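Long-range contacts in periplasmic binding protein/LacI transcriptional regulator (Shewanella sp. ANA-3, PDB 5OCP), which binds L-arabinofuranose, in both alpha and beta forms, as the probable periplasmic receptor of an arabinose ABC transporter: residues A21-E25 / S244-G248; G115-M119 / V150-Y154; Q123-D127 / P155-I159; C126-Q132 / L188-H194; V237-E242 / G273-Q278. All coordinates share one frame; numbering follows the deposited sequence.

Contact 1. Residues A21-E25 / S244-G248; sequences AVKAE and SPYLG
The carboxylate of Glu25 reaches over the start of helix 248-259 and meets Tyr246 and Gly248 there. Glu25 OE2 lies 3.3 Å from Tyr246 CB and takes a weak hydrogen bond from the backbone N of Gly249. Glu25 OE1 comes within 3.3 Å of Gly248 CA. The first turn of a helix offers backbone N-H groups, which would probably stabilise the negative charge. Against this, Glu25 OE1 is 3.1 Å from Ala21 O. Both atoms are acceptors, so the pair is probably unfavourable if the carboxylate is fully ionised. Glu25 CG is anti to the carbonyl carbon (chi1 -68°), and the chain then runs extended toward the loop. The carboxylate meets the Tyr246 ring at its edge, with the two planes 78° apart.

This loop follows strand 239-242 of one lobe and leads into helix 248-259. It is one of the chain crossings between lobes of the type I periplasmic binding fold. Helix 13-29, which carries residues 21-25, flanks the sheet of the N-terminal lobe.

The apolar part lies one helical turn back. Ala21 CB is 3.6 Å from Tyr246 CE1, and Pro245 CB is also near it. The same Ala21 CB approaches a carbonyl, Pro245 O, at 3.3 Å. Pro245 CG lies over one face of the tyrosine ring, toward its rim. The loop bend is held by an ST turn, in which Tyr246 N donates to Ser244 OG at 3.1 Å. On the buried flank Val22 CG2 stands 4.4 Å from Gly248 CA, and Val22 also packs on Phe252.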
# COMPACT_ATOMS: atom_id res chain seq x y z
N ALA A 21 -1.58 -1.41 -13.34
CA ALA A 21 -2.06 -2.79 -13.27
C ALA A 21 -3.55 -2.96 -13.48
O ALA A 21 -3.98 -3.81 -14.25
CB ALA A 21 -1.71 -3.43 -11.96
N VAL A 22 -4.36 -2.09 -12.86
CA VAL A 22 -5.80 -2.16 -13.07
C VAL A 22 -6.16 -1.89 -14.54
O VAL A 22 -7.03 -2.59 -15.10
CB VAL A 22 -6.59 -1.23 -12.13
CG1 VAL A 22 -8.06 -1.40 -12.42
CG2 VAL A 22 -6.43 -1.63 -10.65
N LYS A 23 -5.51 -0.89 -15.13
CA LYS A 23 -5.70 -0.51 -16.57
C LYS A 23 -5.29 -1.71 -17.48
O LYS A 23 -6.03 -2.13 -18.40
CB LYS A 23 -4.91 0.72 -16.89
CG LYS A 23 -5.50 1.98 -16.30
CD LYS A 23 -4.54 3.12 -16.48
CE LYS A 23 -5.12 4.43 -16.04
NZ LYS A 23 -4.16 5.54 -16.26
N ALA A 24 -4.15 -2.30 -17.17
CA ALA A 24 -3.70 -3.48 -17.91
C ALA A 24 -4.65 -4.68 -17.75
O ALA A 24 -4.90 -5.38 -18.78
CB ALA A 24 -2.29 -3.85 -17.51
N GLU A 25 -5.17 -4.98 -16.54
CA GLU A 25 -6.10 -6.06 -16.32
C GLU A 25 -7.44 -5.76 -17.03
O GLU A 25 -8.09 -6.68 -17.62
CB GLU A 25 -6.38 -6.33 -14.88
CG GLU A 25 -5.16 -6.90 -14.10
CD GLU A 25 -5.21 -6.59 -12.59
OE1 GLU A 25 -5.47 -5.44 -12.10
OE2 GLU A 25 -5.00 -7.54 -11.87
N SER A 244 1.13 -7.01 -3.90
CA SER A 244 0.71 -7.20 -5.31
C SER A 244 -0.17 -6.04 -5.83
O SER A 244 -1.14 -5.71 -5.19
CB SER A 244 -0.09 -8.47 -5.43
OG SER A 244 -0.54 -8.55 -6.79
N PRO A 245 0.18 -5.49 -6.95
CA PRO A 245 -0.71 -4.45 -7.54
C PRO A 245 -1.84 -5.04 -8.38
O PRO A 245 -2.65 -4.27 -8.93
CB PRO A 245 0.24 -3.63 -8.34
CG PRO A 245 1.27 -4.57 -8.81
CD PRO A 245 1.45 -5.54 -7.67
N TYR A 246 -2.02 -6.39 -8.38
CA TYR A 246 -3.06 -7.07 -9.19
C TYR A 246 -4.34 -7.42 -8.52
O TYR A 246 -4.81 -8.50 -8.63
CB TYR A 246 -2.45 -8.29 -9.86
CG TYR A 246 -1.31 -7.90 -10.66
CD1 TYR A 246 -1.50 -7.19 -11.85
CD2 TYR A 246 -0.01 -8.21 -10.26
CE1 TYR A 246 -0.47 -6.78 -12.60
CE2 TYR A 246 1.04 -7.76 -11.01
CZ TYR A 246 0.78 -7.09 -12.15
OH TYR A 246 1.79 -6.66 -12.92
N LEU A 247 -4.96 -6.44 -7.82
CA LEU A 247 -6.18 -6.63 -7.13
C LEU A 247 -7.37 -6.46 -8.06
O LEU A 247 -8.49 -6.87 -7.72
CB LEU A 247 -6.31 -5.56 -6.06
CG LEU A 247 -5.22 -5.59 -5.02
CD1 LEU A 247 -5.45 -4.39 -4.15
CD2 LEU A 247 -5.37 -6.86 -4.22
N GLY A 248 -7.14 -5.87 -9.23
CA GLY A 248 -8.17 -5.65 -10.19
C GLY A 248 -8.75 -6.98 -10.67
O GLY A 248 -9.95 -7.13 -10.78

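Contact 2. Residues G115-M119 / V150-Y154; sequences GQWLM and VIANY
Met119 lies flat over one face of the Tyr154 ring, and this is the tightly packed part of the contact. Met119 CB is 3.8 Å from the centroid of the Tyr154 ring, only 13° off the normal, which makes a CH-pi contact. Met119 SD is 4.1 Å from the centroid of the Tyr154 ring and forms a Met-aromatic contact over the same face. The chain is bent at both chi2 and chi3. It therefore runs along the ring from the CZ end toward CG and then turns its methyl toward Ile151. Met119 CE ends 3.9 Å from Ile151 CG2. Val150 CG1 fills the next position. Where the two backbones come close, Val150 CG1 is 3.8 Å from Gly115 C.

The more open side is polar. Gln116 NE2 donates to Tyr154 OH at 2.9 Å, and the bond is nearly straight at 167°. The oxygen lies in the amide plane. A bend at chi2 (60°) brings the amide across to the tyrosine. Gln116 NE2 also donates to Asp120 OD1, so both partners fix the amide's rotation. Gln116 OE1 rests 3.6 Å from Val150 CG1.

A type I beta turn, Ile151 to Tyr154, leads the chain out of the helix and places the tyrosine beside helix 107-121. The two helices pack next to each other on the same side of the sheet. Leu118 of helix 107-121 packs on strands 126-132 and 218-221, while Trp117 packs on strand 275-277.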
# COMPACT_ATOMS: atom_id res chain seq x y z
N GLY A 115 7.90 -7.25 11.12
CA GLY A 115 8.33 -7.18 12.54
C GLY A 115 9.05 -8.42 12.99
O GLY A 115 10.07 -8.36 13.67
N GLN A 116 8.55 -9.59 12.64
CA GLN A 116 9.21 -10.82 13.01
C GLN A 116 10.55 -10.95 12.38
O GLN A 116 11.50 -11.35 13.04
CB GLN A 116 8.33 -12.04 12.68
CG GLN A 116 8.79 -13.34 13.31
CD GLN A 116 8.81 -13.29 14.83
OE1 GLN A 116 7.78 -13.12 15.46
NE2 GLN A 116 9.99 -13.32 15.42
N TRP A 117 10.66 -10.58 11.11
CA TRP A 117 11.91 -10.64 10.41
C TRP A 117 12.97 -9.77 11.13
O TRP A 117 14.11 -10.18 11.35
CB TRP A 117 11.79 -10.20 8.93
CG TRP A 117 13.11 -10.32 8.22
CD1 TRP A 117 13.61 -11.45 7.56
CD2 TRP A 117 14.14 -9.31 8.11
NE1 TRP A 117 14.90 -11.17 7.11
CE2 TRP A 117 15.26 -9.91 7.48
CE3 TRP A 117 14.26 -8.02 8.57
CZ2 TRP A 117 16.41 -9.20 7.20
CZ3 TRP A 117 15.46 -7.32 8.34
CH2 TRP A 117 16.50 -7.93 7.68
N LEU A 118 12.54 -8.54 11.47
CA LEU A 118 13.44 -7.63 12.17
C LEU A 118 13.86 -8.17 13.55
O LEU A 118 15.03 -8.04 13.93
CB LEU A 118 12.77 -6.26 12.32
CG LEU A 118 13.66 -5.20 12.95
CD1 LEU A 118 14.88 -4.86 12.10
CD2 LEU A 118 12.81 -3.96 13.25
N MET A 119 12.93 -8.77 14.28
CA MET A 119 13.31 -9.37 15.57
C MET A 119 14.29 -10.49 15.40
O MET A 119 15.20 -10.64 16.22
CB MET A 119 12.10 -9.82 16.38
CG MET A 119 11.07 -8.71 16.68
SD MET A 119 11.79 -7.52 17.82
CE MET A 119 12.38 -6.23 16.70
N VAL A 150 3.93 -7.93 17.33
CA VAL A 150 5.11 -8.82 17.35
C VAL A 150 6.14 -8.30 18.28
O VAL A 150 6.66 -9.08 19.11
CB VAL A 150 5.75 -8.96 15.97
CG1 VAL A 150 7.14 -9.61 16.03
CG2 VAL A 150 4.79 -9.75 15.14
N ILE A 151 6.39 -6.99 18.24
CA ILE A 151 7.47 -6.46 19.03
C ILE A 151 7.11 -6.38 20.53
O ILE A 151 8.04 -6.31 21.37
CB ILE A 151 8.10 -5.21 18.42
CG1 ILE A 151 7.25 -4.04 18.68
CG2 ILE A 151 8.57 -5.40 16.96
CD1 ILE A 151 7.94 -3.22 19.72
N ALA A 152 5.81 -6.43 20.86
CA ALA A 152 5.37 -6.51 22.29
C ALA A 152 5.91 -7.75 23.01
O ALA A 152 6.06 -7.69 24.22
CB ALA A 152 3.86 -6.47 22.40
N ASN A 153 6.25 -8.81 22.27
CA ASN A 153 6.85 -10.06 22.82
C ASN A 153 8.34 -9.97 23.14
O ASN A 153 8.92 -10.94 23.63
CB ASN A 153 6.72 -11.19 21.80
CG ASN A 153 5.30 -11.42 21.36
OD1 ASN A 153 4.99 -11.57 20.16
ND2 ASN A 153 4.42 -11.44 22.32
N TYR A 154 9.00 -8.86 22.77
CA TYR A 154 10.42 -8.73 22.84
C TYR A 154 10.76 -7.56 23.73
O TYR A 154 10.66 -6.45 23.31
CB TYR A 154 10.99 -8.49 21.42
CG TYR A 154 10.90 -9.73 20.57
CD1 TYR A 154 11.92 -10.69 20.58
CD2 TYR A 154 9.74 -9.98 19.79
CE1 TYR A 154 11.83 -11.83 19.81
CE2 TYR A 154 9.62 -11.15 19.05
CZ TYR A 154 10.67 -12.06 19.05
OH TYR A 154 10.56 -13.22 18.31

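Contact 3. Residues Q123-D127 / P155-I159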
# COMPACT_ATOMS: atom_id res chain seq x y z
N GLN A 123 18.07 -10.29 16.89
CA GLN A 123 17.89 -11.07 18.06
C GLN A 123 17.05 -10.35 19.14
O GLN A 123 17.35 -10.44 20.34
CB GLN A 123 19.29 -11.54 18.58
CG GLN A 123 20.05 -12.29 17.46
CD GLN A 123 21.39 -12.92 17.83
OE1 GLN A 123 21.71 -14.03 17.36
NE2 GLN A 123 22.22 -12.20 18.53
N GLY A 124 16.02 -9.57 18.75
CA GLY A 124 15.12 -8.97 19.69
C GLY A 124 15.65 -7.72 20.40
O GLY A 124 14.99 -7.25 21.29
N ASN A 125 16.76 -7.21 19.94
CA ASN A 125 17.45 -6.04 20.57
C ASN A 125 17.53 -4.93 19.58
O ASN A 125 18.43 -4.91 18.71
CB ASN A 125 18.86 -6.48 20.98
CG ASN A 125 18.83 -7.32 22.25
OD1 ASN A 125 18.63 -8.56 22.22
ND2 ASN A 125 18.99 -6.64 23.38
N CYS A 126 16.60 -3.96 19.66
CA CYS A 126 16.46 -3.00 18.55
C CYS A 126 15.65 -1.78 18.95
O CYS A 126 14.42 -1.90 19.24
CB CYS A 126 15.76 -3.71 17.34
SG CYS A 126 15.87 -2.84 15.77
N ASP A 127 16.28 -0.61 18.93
CA ASP A 127 15.52 0.63 18.99
C ASP A 127 15.11 1.06 17.61
O ASP A 127 15.96 1.29 16.74
CB ASP A 127 16.31 1.75 19.60
CG ASP A 127 16.36 1.68 21.16
OD1 ASP A 127 15.69 0.84 21.81
OD2 ASP A 127 17.16 2.48 21.72
N PRO A 155 11.13 -7.81 25.01
CA PRO A 155 11.36 -6.67 25.92
C PRO A 155 12.44 -5.64 25.52
O PRO A 155 12.41 -4.49 25.93
CB PRO A 155 11.79 -7.38 27.26
CG PRO A 155 12.16 -8.76 26.88
CD PRO A 155 11.31 -9.11 25.67
N ASN A 156 13.40 -6.03 24.70
CA ASN A 156 14.51 -5.17 24.29
C ASN A 156 14.34 -4.50 22.88
O ASN A 156 15.30 -3.92 22.30
CB ASN A 156 15.77 -5.95 24.35
CG ASN A 156 16.12 -6.34 25.79
OD1 ASN A 156 16.11 -5.52 26.67
ND2 ASN A 156 16.54 -7.54 25.97
N ALA A 157 13.13 -4.60 22.38
CA ALA A 157 12.73 -3.93 21.20
C ALA A 157 11.72 -2.85 21.55
O ALA A 157 10.83 -3.05 22.32
CB ALA A 157 12.10 -4.91 20.26
N LYS A 158 11.89 -1.69 20.99
CA LYS A 158 10.97 -0.62 21.26
C LYS A 158 10.99 0.40 20.12
O LYS A 158 12.04 0.72 19.57
CB LYS A 158 11.48 0.08 22.54
CG LYS A 158 10.62 1.22 22.96
CD LYS A 158 11.09 1.75 24.33
CE LYS A 158 9.93 2.39 25.10
NZ LYS A 158 9.09 3.24 24.24
N ILE A 159 9.85 0.98 19.86
CA ILE A 159 9.73 2.07 18.98
C ILE A 159 9.98 3.36 19.74
O ILE A 159 9.19 3.69 20.66
CB ILE A 159 8.36 2.12 18.26
CG1 ILE A 159 8.24 0.88 17.32
CG2 ILE A 159 8.25 3.37 17.46
CD1 ILE A 159 6.83 0.70 16.69
O HOH W 1 13.85 -8.64 23.40
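Strands 126-132 and 157-164 run side by side and parallel here, with Cys126 paired to Ala157 and Asp127 to Lys158. They are the two strands of a right-handed beta-alpha-beta unit whose helix is 138-151, a basic element of this Rossmann-like lobe. Cys126 N donates to Asn156 O at 2.9 Å, and Cys126 O accepts from Lys158 N at 3.1 Å. Cys126 thus bonds the residues before and after Ala157, the usual parallel pattern. Ala157 CA adds a CA-H...O contact to Cys126 O at 3.3 Å.

Ala157 and Cys126 face helix 107-121, where Ala157 packs on Met119 and Cys126 on Leu118. Asp127 and Lys158 point to the other face of the sheet. Their side chains stay loosely apart, with Asp127 OD1 4.3 Å from Lys158 CB. At the exposed entry the side chains of Asn125 and Asn156 lie side by side and point the same way.

Gln123, with positive phi, is the C-prime residue of a Schellman motif that ends helix 107-121. Gly124 follows it, also with positive phi. A water spans the opening before the first bridge, giving a proton to Gly124 O at 2.8 Å and accepting from Asn156 N at 3.0 Å.

Contact 4. Residues C126-Q132 / L188-H194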
# COMPACT_ATOMS: atom_id res chain seq x y z
N CYS A 126 16.60 -3.96 19.66
CA CYS A 126 16.46 -3.00 18.55
C CYS A 126 15.65 -1.78 18.95
O CYS A 126 14.42 -1.90 19.24
CB CYS A 126 15.76 -3.71 17.34
SG CYS A 126 15.87 -2.84 15.77
N ASP A 127 16.28 -0.61 18.93
CA ASP A 127 15.52 0.63 18.99
C ASP A 127 15.11 1.06 17.61
O ASP A 127 15.96 1.29 16.74
CB ASP A 127 16.31 1.75 19.60
CG ASP A 127 16.36 1.68 21.16
OD1 ASP A 127 15.69 0.84 21.81
OD2 ASP A 127 17.16 2.48 21.72
N ILE A 128 13.84 1.32 17.45
CA ILE A 128 13.27 1.48 16.11
C ILE A 128 12.67 2.87 15.93
O ILE A 128 11.94 3.33 16.83
CB ILE A 128 12.09 0.45 15.98
CG1 ILE A 128 12.61 -1.01 16.14
CG2 ILE A 128 11.33 0.60 14.64
CD1 ILE A 128 11.59 -1.96 16.64
N ALA A 129 12.84 3.42 14.76
CA ALA A 129 12.11 4.63 14.34
C ALA A 129 11.05 4.24 13.33
O ALA A 129 11.42 3.57 12.30
CB ALA A 129 13.05 5.61 13.71
N GLU A 130 9.82 4.66 13.59
CA GLU A 130 8.69 4.35 12.71
C GLU A 130 8.29 5.53 11.85
O GLU A 130 7.94 6.62 12.38
CB GLU A 130 7.50 3.93 13.59
CG GLU A 130 6.24 3.59 12.79
CD GLU A 130 5.08 3.20 13.68
OE1 GLU A 130 5.09 3.59 14.85
OE2 GLU A 130 4.10 2.55 13.20
N LEU A 131 8.26 5.31 10.52
CA LEU A 131 7.70 6.27 9.58
C LEU A 131 6.32 5.78 9.22
O LEU A 131 6.15 4.80 8.49
CB LEU A 131 8.54 6.43 8.32
CG LEU A 131 9.93 6.94 8.53
CD1 LEU A 131 10.79 6.85 7.26
CD2 LEU A 131 9.80 8.37 9.01
N GLN A 132 5.29 6.47 9.74
CA GLN A 132 3.93 6.06 9.51
C GLN A 132 3.36 6.54 8.18
O GLN A 132 3.70 7.55 7.64
CB GLN A 132 3.04 6.56 10.66
CG GLN A 132 3.51 6.24 12.07
CD GLN A 132 2.80 7.17 13.08
OE1 GLN A 132 3.13 8.34 13.23
NE2 GLN A 132 1.87 6.65 13.73
N LEU A 188 20.22 4.49 16.38
CA LEU A 188 19.04 3.73 16.01
C LEU A 188 19.42 2.41 15.41
O LEU A 188 20.41 2.29 14.75
CB LEU A 188 18.25 4.51 14.99
CG LEU A 188 17.48 5.69 15.57
CD1 LEU A 188 16.95 6.48 14.39
CD2 LEU A 188 16.29 5.19 16.40
N CYS A 189 18.68 1.38 15.74
CA CYS A 189 18.91 0.02 15.17
C CYS A 189 18.28 -0.05 13.80
O CYS A 189 18.83 -0.68 12.87
CB CYS A 189 18.31 -0.99 16.08
SG CYS A 189 17.98 -2.65 15.41
N ALA A 190 17.08 0.47 13.69
CA ALA A 190 16.29 0.26 12.48
C ALA A 190 15.26 1.33 12.23
O ALA A 190 14.75 1.90 13.18
CB ALA A 190 15.58 -1.08 12.50
N VAL A 191 14.90 1.49 10.96
CA VAL A 191 13.74 2.24 10.52
C VAL A 191 12.68 1.23 10.00
O VAL A 191 13.01 0.35 9.21
CB VAL A 191 14.09 3.22 9.40
CG1 VAL A 191 12.84 3.91 8.77
CG2 VAL A 191 15.06 4.25 9.94
N TRP A 192 11.49 1.34 10.56
CA TRP A 192 10.28 0.62 10.13
C TRP A 192 9.46 1.66 9.40
O TRP A 192 8.89 2.61 9.99
CB TRP A 192 9.60 0.08 11.39
CG TRP A 192 8.12 -0.24 11.33
CD1 TRP A 192 7.25 -0.02 12.33
CD2 TRP A 192 7.35 -0.88 10.28
NE1 TRP A 192 6.00 -0.43 11.98
CE2 TRP A 192 6.03 -0.98 10.73
CE3 TRP A 192 7.65 -1.39 9.00
CZ2 TRP A 192 5.00 -1.53 9.96
CZ3 TRP A 192 6.63 -1.95 8.23
CH2 TRP A 192 5.32 -2.03 8.74
N SER A 193 9.37 1.48 8.08
CA SER A 193 8.63 2.36 7.25
C SER A 193 7.36 1.70 6.70
O SER A 193 7.45 0.59 6.15
CB SER A 193 9.49 2.81 6.08
OG SER A 193 8.72 3.64 5.24
N HIS A 194 6.21 2.37 6.83
CA HIS A 194 5.00 1.74 6.35
C HIS A 194 4.98 1.55 4.84
O HIS A 194 4.17 0.75 4.37
CB HIS A 194 3.76 2.49 6.82
CG HIS A 194 3.53 2.44 8.31
ND1 HIS A 194 2.39 2.96 8.87
CD2 HIS A 194 4.30 2.01 9.33
CE1 HIS A 194 2.44 2.82 10.19
NE2 HIS A 194 3.53 2.14 10.49
O HOH W 2 4.29 -0.08 14.27
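Glu130 stretches out over the sheet beside Trp192 and His194. Its fully extended chain brings OE2 to the edge of the imidazole. His194 NE2 donates to the anti lone pair of Glu130 OE2 at 2.8 Å, in a bent bond of 136°. Glu130 OE2 also has a water at 2.8 Å, which accepts from Trp192 NE1. The carboxylate runs alongside the indole with the planes 17° apart. Glu130 OE1 is hydrogen-bonded to Ser162 OG, so both oxygens of this buried acid have partners.

His194 has Gln132 CA over one ring face, 3.6 Å from the centroid, and its CD2 lies over a face of Trp192. Ile128 CG2, anti to its own N, meets Trp192 CB at 3.7 Å. On the other face of the sheet Leu131 CD1 packs on Val191 CG1 at 3.9 Å.

Cys189, just before its strand, bonds to Cys126, SG to SG 2.1 Å (chi3 -95°). Each SG is anti to its backbone N, which turns the two sulfurs to each other.

Parallel backbone bonds span Asp127 to Leu131 and Cys189 to His194. These are adjacent inner strands of the C-terminal sheet of a type I periplasmic binding fold. Asn195, just after His194, is a sugar-pocket residue, and the chain after strand 126-132 reaches pocket residues Ala139 and Arg143.

Contact 5. Residues V237-E242 / G273-Q278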
# COMPACT_ATOMS: atom_id res chain seq x y z
N VAL A 237 19.06 -0.90 1.79
CA VAL A 237 17.89 -1.28 2.63
C VAL A 237 17.86 -2.80 2.81
O VAL A 237 18.61 -3.51 2.14
CB VAL A 237 16.59 -0.82 1.96
CG1 VAL A 237 16.56 0.68 1.81
CG2 VAL A 237 16.35 -1.53 0.66
N ASN A 238 17.05 -3.30 3.74
CA ASN A 238 17.20 -4.69 4.14
C ASN A 238 16.10 -5.62 3.74
O ASN A 238 16.40 -6.71 3.30
CB ASN A 238 17.41 -4.77 5.58
CG ASN A 238 18.67 -4.02 5.99
OD1 ASN A 238 18.63 -2.82 6.27
ND2 ASN A 238 19.83 -4.71 5.94
N ALA A 239 14.84 -5.21 3.93
CA ALA A 239 13.67 -6.16 3.80
C ALA A 239 12.42 -5.43 3.47
O ALA A 239 12.23 -4.27 3.88
CB ALA A 239 13.45 -7.04 5.03
N THR A 240 11.54 -6.05 2.66
CA THR A 240 10.22 -5.52 2.40
C THR A 240 9.26 -6.66 2.20
O THR A 240 9.66 -7.77 1.89
CB THR A 240 10.23 -4.57 1.20
OG1 THR A 240 8.98 -3.92 1.05
CG2 THR A 240 10.53 -5.32 -0.10
N VAL A 241 7.98 -6.41 2.41
CA VAL A 241 6.94 -7.37 2.08
C VAL A 241 6.33 -6.96 0.79
O VAL A 241 5.94 -5.79 0.53
CB VAL A 241 5.85 -7.40 3.19
CG1 VAL A 241 4.69 -8.32 2.79
CG2 VAL A 241 6.48 -7.71 4.53
N GLU A 242 6.19 -7.89 -0.13
CA GLU A 242 5.62 -7.59 -1.42
C GLU A 242 4.15 -7.34 -1.34
O GLU A 242 3.45 -8.09 -0.68
CB GLU A 242 5.87 -8.80 -2.36
CG GLU A 242 5.38 -8.59 -3.75
CD GLU A 242 5.75 -9.71 -4.74
OE1 GLU A 242 5.73 -9.40 -5.90
OE2 GLU A 242 6.09 -10.86 -4.40
N GLY A 273 1.56 -11.00 0.60
CA GLY A 273 2.85 -11.32 0.07
C GLY A 273 3.86 -11.80 1.10
O GLY A 273 3.68 -11.75 2.34
N ASP A 274 5.03 -12.10 0.53
CA ASP A 274 6.18 -12.64 1.28
C ASP A 274 7.22 -11.54 1.57
O ASP A 274 7.20 -10.49 0.96
CB ASP A 274 6.89 -13.75 0.51
CG ASP A 274 6.13 -15.07 0.51
OD1 ASP A 274 5.16 -15.24 1.31
OD2 ASP A 274 6.50 -15.91 -0.37
N VAL A 275 8.07 -11.82 2.57
CA VAL A 275 9.23 -10.97 2.90
C VAL A 275 10.39 -11.27 1.91
O VAL A 275 10.78 -12.45 1.75
CB VAL A 275 9.71 -11.30 4.31
CG1 VAL A 275 10.88 -10.44 4.63
CG2 VAL A 275 8.66 -11.02 5.34
N PHE A 276 10.90 -10.20 1.30
CA PHE A 276 12.05 -10.26 0.43
C PHE A 276 13.17 -9.49 1.09
O PHE A 276 12.91 -8.45 1.76
CB PHE A 276 11.73 -9.71 -0.90
CG PHE A 276 10.80 -10.60 -1.71
CD1 PHE A 276 9.44 -10.58 -1.50
CD2 PHE A 276 11.29 -11.51 -2.55
CE1 PHE A 276 8.59 -11.41 -2.21
CE2 PHE A 276 10.44 -12.36 -3.30
CZ PHE A 276 9.10 -12.31 -3.10
N THR A 277 14.40 -9.99 0.93
CA THR A 277 15.54 -9.34 1.60
C THR A 277 16.72 -9.25 0.62
O THR A 277 16.64 -9.63 -0.54
CB THR A 277 15.98 -10.17 2.80
OG1 THR A 277 16.72 -11.34 2.35
CG2 THR A 277 14.79 -10.58 3.75
N GLN A 278 17.84 -8.78 1.12
CA GLN A 278 19.08 -8.68 0.30
C GLN A 278 19.49 -10.04 -0.26
O GLN A 278 20.11 -10.04 -1.31
CB GLN A 278 20.24 -8.11 1.17
CG GLN A 278 20.06 -6.61 1.55
CD GLN A 278 21.21 -6.05 2.36
OE1 GLN A 278 22.18 -6.74 2.63
NE2 GLN A 278 21.13 -4.81 2.73
O HOH W 3 1.03 -8.20 0.68
O HOH W 4 5.14 -12.29 -2.36
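Backbone hydrogen bonds join Thr240 and Phe276 as an antiparallel hydrogen-bonded pair. Phe276 N donates to Thr240 O at 2.8 Å, almost straight at 175°, and Thr240 N returns the bond to Phe276 O. Glu242 N adds a bond to Asp274 O at 3.0 Å. Ala239 with Thr277 and Val241 with Val275 are the non-hydrogen-bonded pairs on either side.

Side-chain polar bonds hold one end. Gln278 runs extended back past the strand, and Gln278 NE2 donates to Val237 O at 2.9 Å. The oxygen lies in the amide plane, but the donor stands above the carbonyl plane, 46° out of it. The amide of Asn238 lies alongside that of Gln278; its own bonds go to Ile219 and Gly214. Thr277 OG1 caps the next helix at Glu279 N.

Water bridges close the other end. One water links Glu242 OE2 to Asp274 N, and another links Glu242 O to Gly273 N.

The apolar contacts lie on the face that carries Ala239. Val241 CG2 meets Val275 CG2 there at 4.0 Å, and Ala239 CB is near Val275 CG1.

A charged and aromatic group surrounds Phe276. Beside its ring, Glu242 OE2 comes 3.4 Å from Phe276 CE1, with carboxylate and ring planes 85° apart. Arg288 makes a salt bridge with Glu242 and a cation-pi contact with Phe276, tying the last helix to both.

Strand 275-277 is the antiparallel edge strand of an otherwise parallel sheet. It is formed where the chain returns from the N-terminal lobe to the C-terminal lobe, as in the type I periplasmic binding fold.

Overall arrangement
From the N terminus, helix 13-29 opens contact 1, whose loop closes only at residues 244-248. This ties a helix of the N-terminal lobe to the crossing loop. Contacts 2, 3 and 4 are nested inside that loop. Contact 2 opens on helix 107-121 and crosses both contacts 3 and 4. Those two start from the same strand, 126-132, and join it to its neighbours on either side, 157-164 and 190-193. Contact 5 opens after contacts 2 to 4 have closed. It crosses contact 1 and completes the far edge of the C-terminal-lobe sheet. Contact 1 lies across the chain's centre from contacts 2 to 4, their centres about 30 to 37 Å away.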